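Long-range contact in 2-oxoglutarate-dependent dioxygenase DAO (Oryza sativa subsp. indica, PDB 6KUN), which probably inactivates the plant hormone auxin by the iron- and 2-oxoglutarate-dependent oxidation of indole-3-acetic acid to 2-oxoindole-3-acetic acid: residues Thr180-Val193 with His232-Ala246. Sequence-based numbering, arbitrary orientation.
Sequences TVLQEDECVGGLEV and HRVQCVAAVPRVSIA. With AKG (2-oxoglutaric acid), chain G.
Gln183 and Ile245 form an antiparallel hydrogen-bonded pair, with Gln183 N 2.7 Å from Ile245 O in a nearly straight bond; Glu192 and Arg233 are its counterpart in the other sheet of the jelly roll, extended by the bond from Gln235 N to Gly190 O. Past the first pairing, Asp185 takes over from the backbone: its OD2, met on the anti side, accepts from Val243 N at 3.0 Å, while OD1 closes an Asx turn with Cys187 N. A water donates to both Gly189 O and Gln235 O.

The two sheets face each other in the double-stranded beta-helix fold of 2-oxoglutarate oxygenases, and the cosubstrate lies between them. Arg242, extended from CG to NE, turns its guanidinium edge to the distal carboxylate of 2-oxoglutarate; Ser244, whose OG is hydrogen-bonded to Asn156, lies beside the same carboxylate. At the 2-oxo acid end, where iron is predicted to bind through His173, Asp175 and His232, the His232 ring edge approaches and NE2 makes a weak hydrogen bond to AKG O2 (3.3 Å).

Glu184 crosses Arg242 at about a right angle in a long salt bridge, OE2 to NE 3.7 Å. Glu192 OE1 accepts from both NE and NH2 of Arg233, each at 2.8 Å and near the guanidinium plane; Phe201 adds a cation-pi contact to this arginine.

Apolar packing is tight where Leu182 CD2 meets Ala246 CB at 3.3 Å. Val188 splits its branches, CG1 resting on Arg242 CB and CG2 on Val240 CG2.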
loop_
_atom_site.group_PDB
_atom_site.type_symbol
_atom_site.label_atom_id
_atom_site.label_comp_id
_atom_site.label_asym_id
_atom_site.label_seq_id
_atom_site.Cartn_x
_atom_site.Cartn_y
_atom_site.Cartn_z
ATOM N N THR B 180 16.581 -15.087 -4.048
ATOM C CA THR B 180 15.570 -14.285 -4.702
ATOM C C THR B 180 14.965 -13.306 -3.717
ATOM O O THR B 180 14.592 -13.706 -2.611
ATOM C CB THR B 180 14.470 -15.165 -5.281
ATOM O OG1 THR B 180 15.059 -16.117 -6.158
ATOM C CG2 THR B 180 13.492 -14.280 -6.089
ATOM N N VAL B 181 14.852 -12.022 -4.120
ATOM C CA VAL B 181 14.183 -11.026 -3.303
ATOM C C VAL B 181 12.874 -10.678 -3.991
ATOM O O VAL B 181 12.881 -10.267 -5.151
ATOM C CB VAL B 181 15.025 -9.762 -3.065
ATOM C CG1 VAL B 181 14.280 -8.820 -2.113
ATOM C CG2 VAL B 181 16.349 -10.113 -2.491
ATOM N N LEU B 182 11.766 -10.801 -3.263
ATOM C CA LEU B 182 10.424 -10.621 -3.808
ATOM C C LEU B 182 9.736 -9.454 -3.101
ATOM O O LEU B 182 9.848 -9.303 -1.880
ATOM C CB LEU B 182 9.574 -11.901 -3.604
ATOM C CG LEU B 182 10.069 -13.257 -4.094
ATOM C CD1 LEU B 182 9.142 -14.348 -3.555
ATOM C CD2 LEU B 182 10.130 -13.312 -5.598
ATOM N N GLN B 183 8.971 -8.687 -3.873
ATOM C CA GLN B 183 8.046 -7.693 -3.342
ATOM C C GLN B 183 6.630 -8.079 -3.774
ATOM O O GLN B 183 6.263 -7.915 -4.937
ATOM C CB GLN B 183 8.397 -6.297 -3.857
ATOM C CG GLN B 183 7.387 -5.226 -3.482
ATOM C CD GLN B 183 7.986 -4.137 -2.614
ATOM O OE1 GLN B 183 8.333 -3.060 -3.098
ATOM N NE2 GLN B 183 8.111 -4.415 -1.321
ATOM N N GLU B 184 5.846 -8.604 -2.836
ATOM C CA GLU B 184 4.537 -9.171 -3.144
ATOM C C GLU B 184 3.482 -8.072 -3.112
ATOM O O GLU B 184 3.673 -7.005 -2.534
ATOM C CB GLU B 184 4.189 -10.288 -2.143
ATOM C CG GLU B 184 2.908 -11.080 -2.450
ATOM C CD GLU B 184 2.716 -12.254 -1.495
ATOM O OE1 GLU B 184 3.554 -12.418 -0.582
ATOM O OE2 GLU B 184 1.738 -13.013 -1.656
ATOM N N ASP B 185 2.370 -8.338 -3.772
ATOM C CA ASP B 185 1.246 -7.414 -3.754
ATOM C C ASP B 185 0.720 -7.286 -2.340
ATOM O O ASP B 185 0.380 -8.294 -1.728
ATOM C CB ASP B 185 0.150 -7.933 -4.675
ATOM C CG ASP B 185 -0.739 -6.840 -5.167
ATOM O OD1 ASP B 185 -0.978 -5.883 -4.395
ATOM O OD2 ASP B 185 -1.174 -6.943 -6.338
ATOM N N GLU B 186 0.658 -6.052 -1.816
ATOM C CA GLU B 186 0.155 -5.847 -0.464
ATOM C C GLU B 186 -1.266 -6.373 -0.300
ATOM O O GLU B 186 -1.622 -6.876 0.767
ATOM C CB GLU B 186 0.171 -4.356 -0.110
ATOM C CG GLU B 186 1.489 -3.649 -0.344
ATOM C CD GLU B 186 1.399 -2.161 -0.039
ATOM O OE1 GLU B 186 2.109 -1.381 -0.708
ATOM O OE2 GLU B 186 0.613 -1.779 0.866
ATOM N N CYS B 187 -2.078 -6.287 -1.344
ATOM C CA CYS B 187 -3.486 -6.640 -1.231
ATOM C C CYS B 187 -3.768 -8.099 -1.520
ATOM O O CYS B 187 -4.675 -8.674 -0.916
ATOM C CB CYS B 187 -4.297 -5.759 -2.178
ATOM S SG CYS B 187 -3.846 -4.022 -1.943
ATOM N N VAL B 188 -3.013 -8.710 -2.418
ATOM C CA VAL B 188 -3.255 -10.066 -2.877
ATOM C C VAL B 188 -2.047 -10.879 -2.431
ATOM O O VAL B 188 -0.928 -10.660 -2.925
ATOM C CB VAL B 188 -3.434 -10.133 -4.402
ATOM C CG1 VAL B 188 -3.918 -11.499 -4.813
ATOM C CG2 VAL B 188 -4.388 -9.022 -4.871
ATOM N N GLY B 189 -2.259 -11.769 -1.484
ATOM C CA GLY B 189 -1.191 -12.651 -1.056
ATOM C C GLY B 189 -1.095 -13.851 -1.971
ATOM O O GLY B 189 -1.046 -13.727 -3.200
ATOM N N GLY B 190 -1.089 -15.033 -1.378
ATOM C CA GLY B 190 -1.061 -16.267 -2.129
ATOM C C GLY B 190 0.246 -17.029 -2.053
ATOM O O GLY B 190 0.239 -18.243 -2.289
ATOM N N LEU B 191 1.365 -16.363 -1.762
ATOM C CA LEU B 191 2.638 -17.072 -1.690
ATOM C C LEU B 191 2.619 -18.007 -0.495
ATOM O O LEU B 191 2.218 -17.627 0.609
ATOM C CB LEU B 191 3.821 -16.110 -1.581
ATOM C CG LEU B 191 5.202 -16.775 -1.507
ATOM C CD1 LEU B 191 5.619 -17.575 -2.726
ATOM C CD2 LEU B 191 6.261 -15.721 -1.212
ATOM N N GLU B 192 3.065 -19.238 -0.721
ATOM C CA GLU B 192 3.136 -20.237 0.332
ATOM C C GLU B 192 4.478 -20.943 0.185
ATOM O O GLU B 192 4.964 -21.153 -0.938
ATOM C CB GLU B 192 1.977 -21.230 0.209
ATOM C CG GLU B 192 0.567 -20.622 0.406
ATOM C CD GLU B 192 -0.516 -21.687 0.323
ATOM O OE1 GLU B 192 -0.197 -22.819 -0.103
ATOM O OE2 GLU B 192 -1.680 -21.396 0.683
ATOM N N VAL B 193 5.083 -21.258 1.304
ATOM C CA VAL B 193 6.345 -21.996 1.321
ATOM C C VAL B 193 6.173 -23.277 2.129
ATOM O O VAL B 193 5.428 -23.330 3.111
ATOM C CB VAL B 193 7.491 -21.150 1.914
ATOM C CG1 VAL B 193 7.685 -19.869 1.083
ATOM C CG2 VAL B 193 7.174 -20.829 3.350
ATOM N N HIS B 232 8.175 -23.566 -2.965
ATOM C CA HIS B 232 7.143 -22.562 -2.832
ATOM C C HIS B 232 6.169 -22.630 -3.994
ATOM O O HIS B 232 6.457 -23.174 -5.067
ATOM C CB HIS B 232 7.703 -21.128 -2.697
ATOM C CG HIS B 232 8.541 -20.675 -3.857
ATOM N ND1 HIS B 232 9.849 -21.065 -4.028
ATOM C CD2 HIS B 232 8.270 -19.830 -4.877
ATOM C CE1 HIS B 232 10.340 -20.502 -5.114
ATOM N NE2 HIS B 232 9.405 -19.745 -5.646
ATOM N N ARG B 233 4.994 -22.064 -3.738
ATOM C CA ARG B 233 3.935 -21.978 -4.722
ATOM C C ARG B 233 3.135 -20.710 -4.429
ATOM O O ARG B 233 3.389 -19.994 -3.456
ATOM C CB ARG B 233 3.053 -23.226 -4.679
ATOM C CG ARG B 233 2.176 -23.271 -3.450
ATOM C CD ARG B 233 1.545 -24.636 -3.224
ATOM N NE ARG B 233 0.697 -24.613 -2.029
ATOM C CZ ARG B 233 -0.067 -25.626 -1.634
ATOM N NH1 ARG B 233 -0.088 -26.746 -2.339
ATOM N NH2 ARG B 233 -0.809 -25.515 -0.530
ATOM N N VAL B 234 2.142 -20.453 -5.261
ATOM C CA VAL B 234 1.253 -19.308 -5.070
ATOM C C VAL B 234 -0.181 -19.754 -5.319
ATOM O O VAL B 234 -0.546 -20.050 -6.466
ATOM C CB VAL B 234 1.619 -18.145 -6.002
ATOM C CG1 VAL B 234 0.570 -17.041 -5.859
ATOM C CG2 VAL B 234 2.987 -17.615 -5.662
ATOM N N GLN B 235 -0.988 -19.803 -4.257
ATOM C CA GLN B 235 -2.416 -20.030 -4.412
ATOM C C GLN B 235 -3.123 -18.742 -4.813
ATOM O O GLN B 235 -2.791 -17.662 -4.319
ATOM C CB GLN B 235 -3.047 -20.512 -3.106
ATOM C CG GLN B 235 -2.873 -21.966 -2.800
ATOM C CD GLN B 235 -3.616 -22.346 -1.533
ATOM O OE1 GLN B 235 -4.468 -21.594 -1.053
ATOM N NE2 GLN B 235 -3.292 -23.510 -0.979
ATOM N N CYS B 236 -4.123 -18.868 -5.672
ATOM C CA CYS B 236 -5.014 -17.750 -5.961
ATOM C C CYS B 236 -5.980 -17.594 -4.791
ATOM O O CYS B 236 -6.759 -18.506 -4.478
ATOM C CB CYS B 236 -5.792 -17.945 -7.259
ATOM S SG CYS B 236 -7.054 -16.591 -7.460
ATOM N N VAL B 237 -5.905 -16.454 -4.128
ATOM C CA VAL B 237 -6.667 -16.236 -2.918
ATOM C C VAL B 237 -7.701 -15.145 -3.087
ATOM O O VAL B 237 -8.484 -14.905 -2.156
ATOM C CB VAL B 237 -5.741 -15.931 -1.724
ATOM C CG1 VAL B 237 -4.689 -17.048 -1.568
ATOM C CG2 VAL B 237 -5.070 -14.581 -1.892
ATOM N N ALA B 238 -7.758 -14.501 -4.250
ATOM C CA ALA B 238 -8.719 -13.429 -4.464
ATOM C C ALA B 238 -8.978 -13.285 -5.948
ATOM O O ALA B 238 -8.190 -13.743 -6.785
ATOM C CB ALA B 238 -8.220 -12.099 -3.889
ATOM N N ALA B 239 -10.092 -12.626 -6.272
ATOM C CA ALA B 239 -10.523 -12.468 -7.653
ATOM C C ALA B 239 -9.987 -11.198 -8.301
ATOM O O ALA B 239 -10.639 -10.644 -9.192
ATOM C CB ALA B 239 -12.058 -12.486 -7.728
ATOM N N VAL B 240 -8.837 -10.704 -7.856
ATOM C CA VAL B 240 -8.220 -9.525 -8.467
ATOM C C VAL B 240 -6.791 -9.843 -8.902
ATOM O O VAL B 240 -6.149 -10.736 -8.335
ATOM C CB VAL B 240 -8.243 -8.331 -7.494
ATOM C CG1 VAL B 240 -9.661 -8.072 -7.031
ATOM C CG2 VAL B 240 -7.360 -8.621 -6.285
ATOM N N PRO B 241 -6.266 -9.171 -9.921
ATOM C CA PRO B 241 -4.890 -9.453 -10.359
ATOM C C PRO B 241 -3.875 -9.280 -9.232
ATOM O O PRO B 241 -3.958 -8.339 -8.438
ATOM C CB PRO B 241 -4.649 -8.426 -11.468
ATOM C CG PRO B 241 -6.013 -7.992 -11.911
ATOM C CD PRO B 241 -6.927 -8.137 -10.732
ATOM N N ARG B 242 -2.891 -10.173 -9.200
ATOM C CA ARG B 242 -1.786 -10.079 -8.253
ATOM C C ARG B 242 -0.506 -9.640 -8.966
ATOM O O ARG B 242 -0.052 -10.295 -9.904
ATOM C CB ARG B 242 -1.566 -11.418 -7.549
ATOM C CG ARG B 242 -0.272 -11.497 -6.754
ATOM C CD ARG B 242 -0.161 -12.818 -6.012
ATOM N NE ARG B 242 1.111 -12.944 -5.306
ATOM C CZ ARG B 242 2.273 -13.203 -5.898
ATOM N NH1 ARG B 242 2.326 -13.367 -7.213
ATOM N NH2 ARG B 242 3.380 -13.300 -5.177
ATOM N N VAL B 243 0.066 -8.529 -8.514
ATOM C CA VAL B 243 1.267 -7.971 -9.119
ATOM C C VAL B 243 2.439 -8.132 -8.157
ATOM O O VAL B 243 2.323 -7.890 -6.939
ATOM C CB VAL B 243 1.076 -6.502 -9.528
ATOM C CG1 VAL B 243 2.372 -5.936 -9.974
ATOM C CG2 VAL B 243 0.037 -6.431 -10.650
ATOM N N SER B 244 3.565 -8.571 -8.705
ATOM C CA SER B 244 4.736 -8.777 -7.885
ATOM C C SER B 244 5.973 -8.369 -8.650
ATOM O O SER B 244 5.958 -8.233 -9.871
ATOM C CB SER B 244 4.860 -10.243 -7.412
ATOM O OG SER B 244 5.138 -11.129 -8.461
ATOM N N ILE B 245 7.042 -8.164 -7.897
ATOM C CA ILE B 245 8.344 -7.799 -8.432
ATOM C C ILE B 245 9.359 -8.727 -7.774
ATOM O O ILE B 245 9.316 -8.966 -6.547
ATOM C CB ILE B 245 8.651 -6.331 -8.126
ATOM C CG1 ILE B 245 7.499 -5.438 -8.579
ATOM C CG2 ILE B 245 9.884 -5.888 -8.794
ATOM C CD1 ILE B 245 7.589 -4.067 -8.045
ATOM N N ALA B 246 10.287 -9.224 -8.582
ATOM C CA ALA B 246 11.306 -10.126 -8.057
ATOM C C ALA B 246 12.663 -9.849 -8.670
ATOM O O ALA B 246 12.769 -9.470 -9.845
ATOM C CB ALA B 246 10.933 -11.614 -8.301
HETATM C C1 AKG G . 8.836 -17.046 -7.586
HETATM O O1 AKG G . 9.143 -16.073 -6.863
HETATM O O2 AKG G . 9.689 -17.672 -8.251
HETATM C C2 AKG G . 7.438 -17.464 -7.656
HETATM O O5 AKG G . 7.118 -18.593 -7.327
HETATM C C3 AKG G . 6.391 -16.488 -8.140
HETATM C C4 AKG G . 6.666 -15.112 -7.545
HETATM C C5 AKG G . 5.604 -14.144 -8.007
HETATM O O3 AKG G . 4.811 -13.679 -7.160
HETATM O O4 AKG G . 5.559 -13.842 -9.220
HETATM O O HOH W 1 -2.709 -14.986 -4.896
#